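Long-range contacts in T-lymphoma invasion and metastasis-inducing protein 1 (PDB 4K2P), which activates the small GTPase Rac and, through its PH-CC-Ex region, probably binds phosphoinositides and partner proteins such as Par-3: residues K44-F49 with V69-S74; I116-A121 with A200-G205; F19-K24 with L95-L100; F87-S92 with T107-W112. The protein carries 5 engineered substitutions. One frame throughout, in Å; residues are numbered along the deposited sequence. Where two conformers were deposited one is given.

In the fold
Contacts 1, 3 and 4 all lie in the PH domain, whereas contact 2 joins that domain to the CC-Ex part by way of helix 168-203. Contacts 1 and 3 are strand pairings, partly buried, and rest mainly on main-chain hydrogen bonds; contact 3 frays toward solvent, where a histidine and an aspartate take over. Contacts 2 and 4 are buried and share helix 106-128, one turning a polar histidine-serine pair to another helix, the other setting leucine and tryptophan on the sheet. L91 ties several together: its side chain touches V71 and L48 of contact 1 and I116 of contact 2, while its carbonyl accepts a probable hydrogen bond from F99 N.

Contact 1: residues K44-F49 with V69-S74; sequences KGCTLF and VWVENS
C46, T47 and L48 run antiparallel to V69, W70 and V71, joined by three main-chain hydrogen bonds. L48 and V69 make a hydrogen-bonded pair: L48 N gives to V69 O at 2.9 Å, and V69 N answers by giving to L48 O. T47 and W70 follow as a non-hydrogen-bonded pair, and beyond them V71 N reaches C46 O at 3.0 Å, almost straight at 175°. The V71 side chain packs beside this bond. Its CG2 sits between the backbone N and the carbonyl carbon, which sets it 3.3 Å from C46 O; CG1, anti to the carbonyl carbon, meets L48 CD1 at 3.9 Å, the two side chains crossing at about a right angle. C46 SG lies 3.4 Å from E72 CG. W70 brings CD1 to 3.5 Å from C46 O, and the CB of E72 lies over one face of the indole. Further out, S74 OG donates to V71 O at 2.8 Å, bracing the type II turn that runs from V71 to S74. L48 and V71 both rest on L91 of strand 88-92, while C46 and E72 touch A123 of helix 106-128. Neighbouring antiparallel strands, 47-51 and 67-70, with helix 106-128, which follows the last PH strand, against the end of their pairing, are consistent with the curled PH-domain sheet and its helix.

Contact 2: residues I116-A121 with A200-G205; sequences IHSACA and ASLQGG
S201 and L202, near the C-terminal end of helix 168-203, meet H117, S118 and A121 on helix 106-128. S201 points toward the other helix and places its hydroxyl at the edge of the imidazole, in the ring plane, where S201 OG and H117 ND1 are hydrogen-bonded at 3.1 Å with a bent angle of 142°. The approach is also close nearer the backbone, S201 CB lying 3.6 Å from H117 CB. The L202 side chain does not start out toward the other helix, but its forked end reaches it: CD2 comes to 3.8 Å from S118 OG and CD1 to 4.2 Å from A121 CB. S118 turns its OG anti to its own carbonyl carbon (chi1 -75°), where it bonds to T114 O one turn back; L202 therefore meets a hydroxyl already engaged within its own helix. L202 also touches T133, L134 and L137 of helix 133-161. H117 NE2 is hydrogen-bonded to V76 N, and S201 OG also to C197 O. With a partner at each ring nitrogen, the imidazole is fixed in rotation, and this buried histidine links PH sheet, PH helix and CC-Ex helix through polar bonds, with L202 adding an apolar flank.

Contact 3: residues F19-K24 with L95-L100; sequences FLVHKK and LGDAFL
A classic beta bulge marks the pairing of strands 10-23 and 98-102: F19 and L20 both face A98. F19 N and L20 N converge from one side of the carbonyl plane on A98 O, at 3.0 Å and 3.1 Å respectively, and A98 N closes the pair on L20 O. F19, with CG anti to the backbone N (chi1 -174°), swings its ring to L100, CD1 meeting L100 CD1 at 3.7 Å while A98 CB lies at the ring's edge, by CD2. L20 CB packs 4.0 Å from A98 CB, on the face covered by S235 and A238 of helix 233-241. This seam brings the first strand of the PH fold against its last one. Past the bridge, D97 stands in for main chain: its OD1 takes H22 N at 3.0 Å and, in one of H22's two conformers and so less surely, ND1 at 2.9 Å, with the ring and carboxylate planes 88° apart. Loss of the D97 carboxylate, as with an alanine here, would probably leave H22 N lacking this acceptor and the imidazole freer to turn. L95 CB lies over one face of that ring. G96 has a positive phi; a side chain there would press on the carbonyl of L95 and crowd H22 CB, so the backbone calls for glycine.

Contact 4: residues F87-S92 with T107-W112; sequences FVFCLS and TELENW
This is apolar packing of a helix on a sheet: L109 and W112 of helix 106-128 set their side chains on F87, just before strand 88-92, and on V88 and F89 at its start, and no polar bond joins the two. The short segments run nearly the same way, their axes 11° apart and 9.3 Å from each other at closest approach. L109 does most of the reaching. With CG anti to the backbone N (chi1 178°), it extends CD1 to the main chain where the strand begins, 3.4 Å from V88 O and 3.7 Å from F87 C. Behind that methyl, L109 CG lies 3.9 Å from F89 CD1, the two side chains sliding past each other in opposite directions. The far end of the phenyl goes to the next turn of the helix: F89 CZ comes to 3.7 Å from W112 CB. The phenyl and the five-membered ring of W112 are near parallel, 22° apart, but slid so far that they barely overlap, their centroids 5.5 Å apart. Cutting F89 back to an alanine is likely to open a gap and leave W112 CB and the inner part of L109 without the phenyl they both rest on. Around this core, V76 of strand 75-78 and the ring of F101 of strand 98-102 also touch F89, L109 touches A78 and T103, and W112 makes a cation-pi contact with K10 and touches L14 of strand 10-23, so the helix bears on several strands of the PH sheet.

Contact 1: residues K44-F49 with V69-S74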
loop_
_atom_site.group_PDB
_atom_site.type_symbol
_atom_site.label_atom_id
_atom_site.label_comp_id
_atom_site.label_asym_id
_atom_site.label_seq_id
_atom_site.Cartn_x
_atom_site.Cartn_y
_atom_site.Cartn_z
ATOM N N LYS A 44 -4.736 16.319 -5.773
ATOM C CA LYS A 44 -4.962 17.473 -4.908
ATOM C C LYS A 44 -5.250 16.960 -3.511
ATOM O O LYS A 44 -6.133 16.127 -3.317
ATOM C CB LYS A 44 -6.118 18.337 -5.423
ATOM N N GLY A 45 -4.505 17.468 -2.538
ATOM C CA GLY A 45 -4.553 16.921 -1.201
ATOM C C GLY A 45 -4.187 15.456 -1.288
ATOM O O GLY A 45 -3.181 15.099 -1.898
ATOM N N CYS A 46 -5.033 14.605 -0.725
ATOM C CA CYS A 46 -4.781 13.178 -0.710
ATOM C C CYS A 46 -5.827 12.453 -1.549
ATOM O O CYS A 46 -6.282 11.362 -1.207
ATOM C CB CYS A 46 -4.756 12.672 0.732
ATOM S SG CYS A 46 -3.190 11.891 1.149
ATOM N N THR A 47 -6.192 13.081 -2.662
ATOM C CA THR A 47 -7.172 12.524 -3.581
ATOM C C THR A 47 -6.686 12.629 -5.019
ATOM O O THR A 47 -6.179 13.664 -5.445
ATOM C CB THR A 47 -8.531 13.244 -3.441
ATOM O OG1 THR A 47 -8.962 13.175 -2.082
ATOM C CG2 THR A 47 -9.590 12.613 -4.333
ATOM N N LEU A 48 -6.795 11.529 -5.752
ATOM C CA LEU A 48 -6.589 11.529 -7.185
ATOM C C LEU A 48 -7.921 11.754 -7.877
ATOM O O LEU A 48 -8.847 10.975 -7.704
ATOM C CB LEU A 48 -5.973 10.205 -7.662
ATOM C CG LEU A 48 -4.517 9.933 -7.306
ATOM C CD1 LEU A 48 -4.158 8.505 -7.698
ATOM C CD2 LEU A 48 -3.597 10.911 -7.980
ATOM N N PHE A 49 -8.011 12.831 -8.646
ATOM C CA PHE A 49 -9.191 13.147 -9.437
ATOM C C PHE A 49 -8.956 12.761 -10.888
ATOM O O PHE A 49 -7.915 13.066 -11.465
ATOM C CB PHE A 49 -9.522 14.634 -9.326
ATOM C CG PHE A 49 -9.885 15.065 -7.940
ATOM C CD1 PHE A 49 -11.185 14.959 -7.489
ATOM C CD2 PHE A 49 -8.920 15.559 -7.081
ATOM C CE1 PHE A 49 -11.529 15.350 -6.205
ATOM C CE2 PHE A 49 -9.255 15.955 -5.790
ATOM C CZ PHE A 49 -10.559 15.846 -5.354
ATOM N N VAL A 69 -10.284 8.925 -6.306
ATOM C CA VAL A 69 -9.744 7.851 -5.490
ATOM C C VAL A 69 -8.995 8.465 -4.324
ATOM O O VAL A 69 -8.058 9.233 -4.509
ATOM C CB VAL A 69 -8.797 6.931 -6.295
ATOM C CG1 VAL A 69 -8.251 5.820 -5.410
ATOM C CG2 VAL A 69 -9.521 6.340 -7.504
ATOM N N TRP A 70 -9.427 8.116 -3.124
ATOM C CA TRP A 70 -8.794 8.560 -1.890
ATOM C C TRP A 70 -7.528 7.753 -1.639
ATOM O O TRP A 70 -7.589 6.534 -1.570
ATOM C CB TRP A 70 -9.778 8.402 -0.737
ATOM C CG TRP A 70 -9.318 8.926 0.585
ATOM C CD1 TRP A 70 -8.814 10.167 0.857
ATOM C CD2 TRP A 70 -9.342 8.220 1.828
ATOM N NE1 TRP A 70 -8.518 10.270 2.195
ATOM C CE2 TRP A 70 -8.835 9.089 2.813
ATOM C CE3 TRP A 70 -9.744 6.931 2.203
ATOM C CZ2 TRP A 70 -8.713 8.712 4.147
ATOM C CZ3 TRP A 70 -9.621 6.559 3.526
ATOM C CH2 TRP A 70 -9.112 7.446 4.484
ATOM N N VAL A 71 -6.389 8.422 -1.491
ATOM C CA VAL A 71 -5.107 7.722 -1.468
ATOM C C VAL A 71 -4.315 7.935 -0.184
ATOM O O VAL A 71 -3.118 7.653 -0.155
ATOM C CB VAL A 71 -4.212 8.146 -2.664
ATOM C CG1 VAL A 71 -4.938 7.889 -3.974
ATOM C CG2 VAL A 71 -3.802 9.597 -2.565
ATOM N N GLU A 72 -4.971 8.405 0.877
ATOM C CA GLU A 72 -4.319 8.478 2.185
ATOM C C GLU A 72 -3.834 7.085 2.558
ATOM O O GLU A 72 -4.532 6.107 2.325
ATOM C CB GLU A 72 -5.266 9.009 3.274
ATOM C CG GLU A 72 -5.154 10.506 3.529
ATOM C CD GLU A 72 -6.017 11.004 4.691
ATOM O OE1 GLU A 72 -6.168 10.289 5.705
ATOM O OE2 GLU A 72 -6.549 12.129 4.583
ATOM N N ASN A 73 -2.619 7.002 3.083
ATOM C CA ASN A 73 -2.049 5.747 3.582
ATOM C C ASN A 73 -1.943 4.674 2.497
ATOM O O ASN A 73 -2.105 3.486 2.758
ATOM C CB ASN A 73 -2.862 5.226 4.776
ATOM C CG ASN A 73 -2.753 6.132 5.990
ATOM O OD1 ASN A 73 -1.662 6.560 6.366
ATOM N ND2 ASN A 73 -3.883 6.428 6.610
ATOM N N SER A 74 -1.637 5.112 1.280
ATOM C CA SER A 74 -1.424 4.217 0.151
ATOM C C SER A 74 0.044 3.819 -0.006
ATOM O O SER A 74 0.932 4.387 0.628
ATOM C CB SER A 74 -1.902 4.874 -1.142
ATOM O OG SER A 74 -3.305 5.017 -1.147
#

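Contact 2: residues I116-A121 with A200-G205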
loop_
_atom_site.group_PDB
_atom_site.type_symbol
_atom_site.label_atom_id
_atom_site.label_comp_id
_atom_site.label_asym_id
_atom_site.label_seq_id
_atom_site.Cartn_x
_atom_site.Cartn_y
_atom_site.Cartn_z
ATOM N N ILE A 116 2.839 11.214 -4.880
ATOM C CA ILE A 116 1.764 10.564 -4.140
ATOM C C ILE A 116 2.225 10.243 -2.722
ATOM O O ILE A 116 1.478 10.446 -1.770
ATOM C CB ILE A 116 1.272 9.297 -4.841
ATOM C CG1 ILE A 116 0.604 9.669 -6.166
ATOM C CG2 ILE A 116 0.262 8.554 -3.966
ATOM C CD1 ILE A 116 0.414 8.510 -7.118
ATOM N N HIS A 117 3.461 9.773 -2.583
ATOM C CA HIS A 117 4.011 9.430 -1.279
ATOM C C HIS A 117 4.199 10.680 -0.433
ATOM O O HIS A 117 4.033 10.644 0.780
ATOM C CB HIS A 117 5.344 8.694 -1.431
ATOM C CG HIS A 117 5.188 7.252 -1.777
ATOM N ND1 HIS A 117 6.239 6.455 -2.169
ATOM C CD2 HIS A 117 4.090 6.465 -1.793
ATOM C CE1 HIS A 117 5.795 5.238 -2.416
ATOM N NE2 HIS A 117 4.495 5.215 -2.185
ATOM N N SER A 118 4.529 11.790 -1.084
ATOM C CA SER A 118 4.688 13.062 -0.389
ATOM C C SER A 118 3.360 13.511 0.181
ATOM O O SER A 118 3.293 14.023 1.289
ATOM C CB SER A 118 5.245 14.133 -1.324
ATOM O OG SER A 118 6.624 13.923 -1.559
ATOM N N ALA A 119 2.307 13.335 -0.606
ATOM C CA ALA A 119 0.966 13.681 -0.179
ATOM C C ALA A 119 0.569 12.822 1.016
ATOM O O ALA A 119 -0.038 13.311 1.957
ATOM C CB ALA A 119 -0.023 13.497 -1.320
ATOM N N CYS A 120 0.895 11.536 0.954
ATOM C CA CYS A 120 0.579 10.614 2.037
ATOM C C CYS A 120 1.337 10.993 3.297
ATOM O O CYS A 120 0.816 10.899 4.402
ATOM C CB CYS A 120 0.902 9.177 1.638
ATOM S SG CYS A 120 -0.249 8.506 0.428
ATOM N N ALA A 121 2.570 11.444 3.119
ATOM C CA ALA A 121 3.418 11.795 4.237
ATOM C C ALA A 121 2.834 13.017 4.947
ATOM O O ALA A 121 2.806 13.075 6.178
ATOM C CB ALA A 121 4.834 12.062 3.762
ATOM N N ALA A 200 11.525 7.915 2.155
ATOM C CA ALA A 200 12.447 7.871 1.028
ATOM C C ALA A 200 12.054 8.914 -0.008
ATOM O O ALA A 200 12.905 9.567 -0.614
ATOM C CB ALA A 200 12.464 6.488 0.414
ATOM N N SER A 201 10.752 9.078 -0.192
ATOM C CA SER A 201 10.236 10.001 -1.182
ATOM C C SER A 201 10.543 11.445 -0.789
ATOM O O SER A 201 10.799 12.276 -1.655
ATOM C CB SER A 201 8.734 9.784 -1.373
ATOM O OG SER A 201 8.497 8.580 -2.099
ATOM N N LEU A 202 10.506 11.757 0.504
ATOM C CA LEU A 202 10.878 13.094 0.954
ATOM C C LEU A 202 12.390 13.327 0.889
ATOM O O LEU A 202 12.827 14.426 0.569
ATOM C CB LEU A 202 10.386 13.352 2.378
ATOM C CG LEU A 202 8.883 13.516 2.611
ATOM C CD1 LEU A 202 8.630 13.772 4.086
ATOM C CD2 LEU A 202 8.297 14.643 1.776
ATOM N N GLN A 203 13.188 12.298 1.169
ATOM C CA GLN A 203 14.644 12.455 1.213
ATOM C C GLN A 203 15.322 12.170 -0.126
ATOM O O GLN A 203 16.548 12.227 -0.233
ATOM C CB GLN A 203 15.250 11.533 2.266
ATOM C CG GLN A 203 14.874 11.863 3.693
ATOM C CD GLN A 203 15.411 10.838 4.661
ATOM O OE1 GLN A 203 15.530 9.660 4.323
ATOM N NE2 GLN A 203 15.754 11.279 5.865
ATOM N N GLY A 204 14.527 11.869 -1.145
ATOM C CA GLY A 204 15.068 11.527 -2.445
ATOM C C GLY A 204 15.890 10.248 -2.457
ATOM O O GLY A 204 16.653 10.017 -3.394
ATOM N N GLY A 205 15.738 9.415 -1.430
ATOM C CA GLY A 205 16.481 8.165 -1.343
ATOM C C GLY A 205 15.776 7.031 -2.067
ATOM O O GLY A 205 14.698 7.222 -2.623
#

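Contact 3: residues F19-K24 with L95-L100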
loop_
_atom_site.group_PDB
_atom_site.type_symbol
_atom_site.label_atom_id
_atom_site.label_comp_id
_atom_site.label_asym_id
_atom_site.label_seq_id
_atom_site.Cartn_x
_atom_site.Cartn_y
_atom_site.Cartn_z
ATOM N N PHE A 19 -7.320 -2.827 -10.735
ATOM C CA PHE A 19 -6.458 -3.991 -10.583
ATOM C C PHE A 19 -6.961 -4.969 -9.507
ATOM O O PHE A 19 -7.185 -6.146 -9.789
ATOM C CB PHE A 19 -5.036 -3.527 -10.268
ATOM C CG PHE A 19 -4.031 -4.637 -10.233
ATOM C CD1 PHE A 19 -3.986 -5.579 -11.246
ATOM C CD2 PHE A 19 -3.111 -4.723 -9.203
ATOM C CE1 PHE A 19 -3.062 -6.602 -11.220
ATOM C CE2 PHE A 19 -2.184 -5.738 -9.173
ATOM C CZ PHE A 19 -2.157 -6.680 -10.182
ATOM N N LEU A 20 -7.114 -4.478 -8.280
ATOM C CA LEU A 20 -7.710 -5.249 -7.188
ATOM C C LEU A 20 -8.882 -4.450 -6.627
ATOM O O LEU A 20 -8.880 -3.222 -6.689
ATOM C CB LEU A 20 -6.687 -5.547 -6.094
ATOM C CG LEU A 20 -5.452 -6.310 -6.562
ATOM C CD1 LEU A 20 -4.373 -6.331 -5.505
ATOM C CD2 LEU A 20 -5.837 -7.736 -6.962
ATOM N N VAL A 21 -9.873 -5.154 -6.086
ATOM C CA VAL A 21 -11.104 -4.542 -5.600
ATOM C C VAL A 21 -11.498 -5.134 -4.251
ATOM O O VAL A 21 -11.528 -6.360 -4.086
ATOM C CB VAL A 21 -12.277 -4.742 -6.581
ATOM C CG1 VAL A 21 -13.555 -4.147 -6.011
ATOM C CG2 VAL A 21 -11.976 -4.090 -7.912
ATOM N N HIS A 22 -11.801 -4.268 -3.286
ATOM C CA HIS A 22 -12.217 -4.725 -1.967
ATOM C C HIS A 22 -13.718 -5.004 -1.972
ATOM O O HIS A 22 -14.513 -4.253 -2.529
ATOM C CB HIS A 22 -11.831 -3.706 -0.878
ATOM C CG HIS A 22 -12.746 -2.524 -0.768
ATOM N ND1 HIS A 22 -13.108 -1.750 -1.849
ATOM C CD2 HIS A 22 -13.344 -1.962 0.310
ATOM C CE1 HIS A 22 -13.905 -0.775 -1.446
ATOM N NE2 HIS A 22 -14.061 -0.880 -0.138
ATOM N N LYS A 23 -14.067 -6.129 -1.360
ATOM C CA LYS A 23 -15.424 -6.650 -1.293
ATOM C C LYS A 23 -15.780 -6.904 0.167
ATOM O O LYS A 23 -14.905 -6.896 1.033
ATOM C CB LYS A 23 -15.547 -7.945 -2.106
ATOM C CG LYS A 23 -15.210 -7.809 -3.578
ATOM C CD LYS A 23 -16.246 -6.959 -4.290
ATOM C CE LYS A 23 -16.110 -7.054 -5.796
ATOM N NZ LYS A 23 -16.660 -8.333 -6.321
ATOM N N LYS A 24 -17.061 -7.107 0.448
ATOM C CA LYS A 24 -17.498 -7.377 1.814
ATOM C C LYS A 24 -16.771 -8.539 2.478
ATOM O O LYS A 24 -16.135 -9.369 1.827
ATOM C CB LYS A 24 -18.999 -7.673 1.865
ATOM C CG LYS A 24 -19.928 -6.541 1.471
ATOM C CD LYS A 24 -21.369 -7.022 1.609
ATOM C CE LYS A 24 -22.391 -5.919 1.419
ATOM N NZ LYS A 24 -23.770 -6.481 1.357
ATOM N N LEU A 95 -7.851 0.683 1.721
ATOM C CA LEU A 95 -9.089 -0.104 1.804
ATOM C C LEU A 95 -9.007 -1.530 1.242
ATOM O O LEU A 95 -9.855 -2.361 1.559
ATOM C CB LEU A 95 -10.216 0.631 1.079
ATOM C CG LEU A 95 -10.569 2.033 1.582
ATOM C CD1 LEU A 95 -11.768 2.586 0.808
ATOM C CD2 LEU A 95 -10.857 2.022 3.085
ATOM N N GLY A 96 -7.996 -1.813 0.429
ATOM C CA GLY A 96 -7.865 -3.118 -0.206
ATOM C C GLY A 96 -8.039 -3.058 -1.717
ATOM O O GLY A 96 -8.074 -4.086 -2.390
ATOM N N ASP A 97 -8.154 -1.843 -2.245
ATOM C CA ASP A 97 -8.198 -1.618 -3.689
ATOM C C ASP A 97 -6.809 -1.381 -4.220
ATOM O O ASP A 97 -5.930 -0.955 -3.482
ATOM C CB ASP A 97 -9.048 -0.394 -4.045
ATOM C CG ASP A 97 -10.444 -0.489 -3.527
ATOM O OD1 ASP A 97 -11.146 -1.427 -3.936
ATOM O OD2 ASP A 97 -10.846 0.385 -2.731
ATOM N N ALA A 98 -6.625 -1.613 -5.515
ATOM C CA ALA A 98 -5.394 -1.222 -6.179
ATOM C C ALA A 98 -5.670 -0.892 -7.647
ATOM O O ALA A 98 -6.624 -1.396 -8.236
ATOM C CB ALA A 98 -4.340 -2.309 -6.059
ATOM N N PHE A 99 -4.816 -0.051 -8.215
ATOM C CA PHE A 99 -5.020 0.536 -9.532
ATOM C C PHE A 99 -3.697 0.539 -10.263
ATOM O O PHE A 99 -2.665 0.792 -9.664
ATOM C CB PHE A 99 -5.554 1.974 -9.417
ATOM C CG PHE A 99 -6.730 2.111 -8.499
ATOM C CD1 PHE A 99 -6.540 2.287 -7.135
ATOM C CD2 PHE A 99 -8.026 2.075 -8.992
ATOM C CE1 PHE A 99 -7.626 2.411 -6.275
ATOM C CE2 PHE A 99 -9.113 2.199 -8.133
ATOM C CZ PHE A 99 -8.907 2.362 -6.773
ATOM N N LEU A 100 -3.723 0.215 -11.548
ATOM C CA LEU A 100 -2.550 0.357 -12.396
ATOM C C LEU A 100 -2.584 1.662 -13.193
ATOM O O LEU A 100 -3.633 2.093 -13.653
ATOM C CB LEU A 100 -2.444 -0.828 -13.352
ATOM C CG LEU A 100 -2.228 -2.195 -12.694
ATOM C CD1 LEU A 100 -2.388 -3.276 -13.728
ATOM C CD2 LEU A 100 -0.856 -2.285 -12.041
#

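Contact 4: residues F87-S92 with T107-W112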
loop_
_atom_site.group_PDB
_atom_site.type_symbol
_atom_site.label_atom_id
_atom_site.label_comp_id
_atom_site.label_asym_id
_atom_site.label_seq_id
_atom_site.Cartn_x
_atom_site.Cartn_y
_atom_site.Cartn_z
ATOM N N PHE A 87 6.691 1.342 -17.949
ATOM C CA PHE A 87 6.350 2.524 -17.161
ATOM C C PHE A 87 5.003 2.411 -16.465
ATOM O O PHE A 87 4.265 3.390 -16.336
ATOM C CB PHE A 87 6.396 3.759 -18.057
ATOM C CG PHE A 87 7.631 3.822 -18.893
ATOM C CD1 PHE A 87 8.869 3.593 -18.317
ATOM C CD2 PHE A 87 7.565 4.069 -20.249
ATOM C CE1 PHE A 87 10.025 3.630 -19.082
ATOM C CE2 PHE A 87 8.717 4.107 -21.014
ATOM C CZ PHE A 87 9.947 3.884 -20.422
ATOM N N VAL A 88 4.718 1.206 -15.985
ATOM C CA VAL A 88 3.541 0.943 -15.176
ATOM C C VAL A 88 3.891 1.101 -13.698
ATOM O O VAL A 88 4.967 0.696 -13.272
ATOM C CB VAL A 88 2.983 -0.478 -15.438
ATOM C CG1 VAL A 88 1.787 -0.774 -14.545
ATOM C CG2 VAL A 88 2.598 -0.623 -16.895
ATOM N N PHE A 89 3.021 1.751 -12.936
ATOM C CA PHE A 89 3.092 1.703 -11.476
ATOM C C PHE A 89 1.725 1.360 -10.912
ATOM O O PHE A 89 0.726 1.485 -11.599
ATOM C CB PHE A 89 3.625 3.012 -10.883
ATOM C CG PHE A 89 2.857 4.252 -11.278
ATOM C CD1 PHE A 89 3.123 4.904 -12.469
ATOM C CD2 PHE A 89 1.919 4.804 -10.419
ATOM C CE1 PHE A 89 2.436 6.061 -12.812
ATOM C CE2 PHE A 89 1.239 5.950 -10.752
ATOM C CZ PHE A 89 1.498 6.584 -11.949
ATOM N N CYS A 90 1.698 0.903 -9.661
ATOM C CA CYS A 90 0.495 0.374 -9.036
ATOM C C CYS A 90 0.283 1.063 -7.696
ATOM O O CYS A 90 1.187 1.093 -6.863
ATOM C CB CYS A 90 0.603 -1.142 -8.844
ATOM S SG CYS A 90 -0.826 -1.906 -8.029
ATOM N N LEU A 91 -0.891 1.659 -7.512
ATOM C CA LEU A 91 -1.276 2.218 -6.221
ATOM C C LEU A 91 -2.200 1.253 -5.516
ATOM O O LEU A 91 -3.175 0.799 -6.094
ATOM C CB LEU A 91 -1.962 3.582 -6.392
ATOM C CG LEU A 91 -2.306 4.331 -5.092
ATOM C CD1 LEU A 91 -2.213 5.828 -5.278
ATOM C CD2 LEU A 91 -3.692 3.976 -4.581
ATOM N N SER A 92 -1.888 0.918 -4.271
ATOM C CA SER A 92 -2.812 0.184 -3.420
ATOM C C SER A 92 -3.189 1.095 -2.258
ATOM O O SER A 92 -2.322 1.652 -1.605
ATOM C CB SER A 92 -2.197 -1.128 -2.925
ATOM O OG SER A 92 -0.857 -0.945 -2.493
ATOM N N THR A 107 11.481 8.486 -15.588
ATOM C CA THR A 107 11.581 9.719 -14.819
ATOM C C THR A 107 10.197 10.158 -14.349
ATOM O O THR A 107 10.007 10.491 -13.183
ATOM C CB THR A 107 12.241 10.841 -15.645
ATOM O OG1 THR A 107 13.630 10.544 -15.819
ATOM C CG2 THR A 107 12.110 12.195 -14.949
ATOM N N GLU A 108 9.222 10.117 -15.249
ATOM C CA GLU A 108 7.875 10.545 -14.911
ATOM C C GLU A 108 7.221 9.585 -13.934
ATOM O O GLU A 108 6.459 9.997 -13.059
ATOM C CB GLU A 108 7.029 10.670 -16.172
ATOM C CG GLU A 108 5.730 11.407 -15.963
ATOM C CD GLU A 108 5.923 12.876 -15.583
ATOM O OE1 GLU A 108 7.071 13.378 -15.567
ATOM O OE2 GLU A 108 4.905 13.536 -15.314
ATOM N N LEU A 109 7.532 8.302 -14.071
ATOM C CA LEU A 109 7.020 7.305 -13.149
ATOM C C LEU A 109 7.504 7.625 -11.744
ATOM O O LEU A 109 6.725 7.632 -10.801
ATOM C CB LEU A 109 7.463 5.900 -13.570
ATOM C CG LEU A 109 7.056 4.730 -12.668
ATOM C CD1 LEU A 109 6.926 3.475 -13.506
ATOM C CD2 LEU A 109 8.062 4.503 -11.558
ATOM N N GLU A 110 8.793 7.908 -11.616
ATOM C CA GLU A 110 9.381 8.217 -10.323
ATOM C C GLU A 110 8.782 9.495 -9.756
ATOM O O GLU A 110 8.630 9.629 -8.553
ATOM C CB GLU A 110 10.900 8.367 -10.435
ATOM C CG GLU A 110 11.663 7.056 -10.549
ATOM C CD GLU A 110 13.097 7.253 -11.029
ATOM O OE1 GLU A 110 13.502 8.414 -11.256
ATOM O OE2 GLU A 110 13.824 6.246 -11.169
ATOM N N ASN A 111 8.438 10.437 -10.624
ATOM C CA ASN A 111 7.842 11.686 -10.168
ATOM C C ASN A 111 6.442 11.476 -9.600
ATOM O O ASN A 111 6.055 12.135 -8.641
ATOM C CB ASN A 111 7.804 12.708 -11.303
ATOM C CG ASN A 111 9.160 13.325 -11.568
ATOM O OD1 ASN A 111 10.034 13.328 -10.697
ATOM N ND2 ASN A 111 9.344 13.856 -12.773
ATOM N N TRP A 112 5.685 10.562 -10.198
ATOM C CA TRP A 112 4.350 10.243 -9.706
ATOM C C TRP A 112 4.455 9.541 -8.353
ATOM O O TRP A 112 3.688 9.833 -7.436
ATOM C CB TRP A 112 3.591 9.372 -10.715
ATOM C CG TRP A 112 2.797 10.163 -11.711
ATOM C CD1 TRP A 112 3.074 10.343 -13.047
ATOM C CD2 TRP A 112 1.596 10.897 -11.450
ATOM N NE1 TRP A 112 2.111 11.150 -13.624
ATOM C CE2 TRP A 112 1.194 11.497 -12.666
ATOM C CE3 TRP A 112 0.819 11.105 -10.308
ATOM C CZ2 TRP A 112 0.051 12.283 -12.764
ATOM C CZ3 TRP A 112 -0.312 11.896 -10.413
ATOM C CH2 TRP A 112 -0.688 12.469 -11.630
#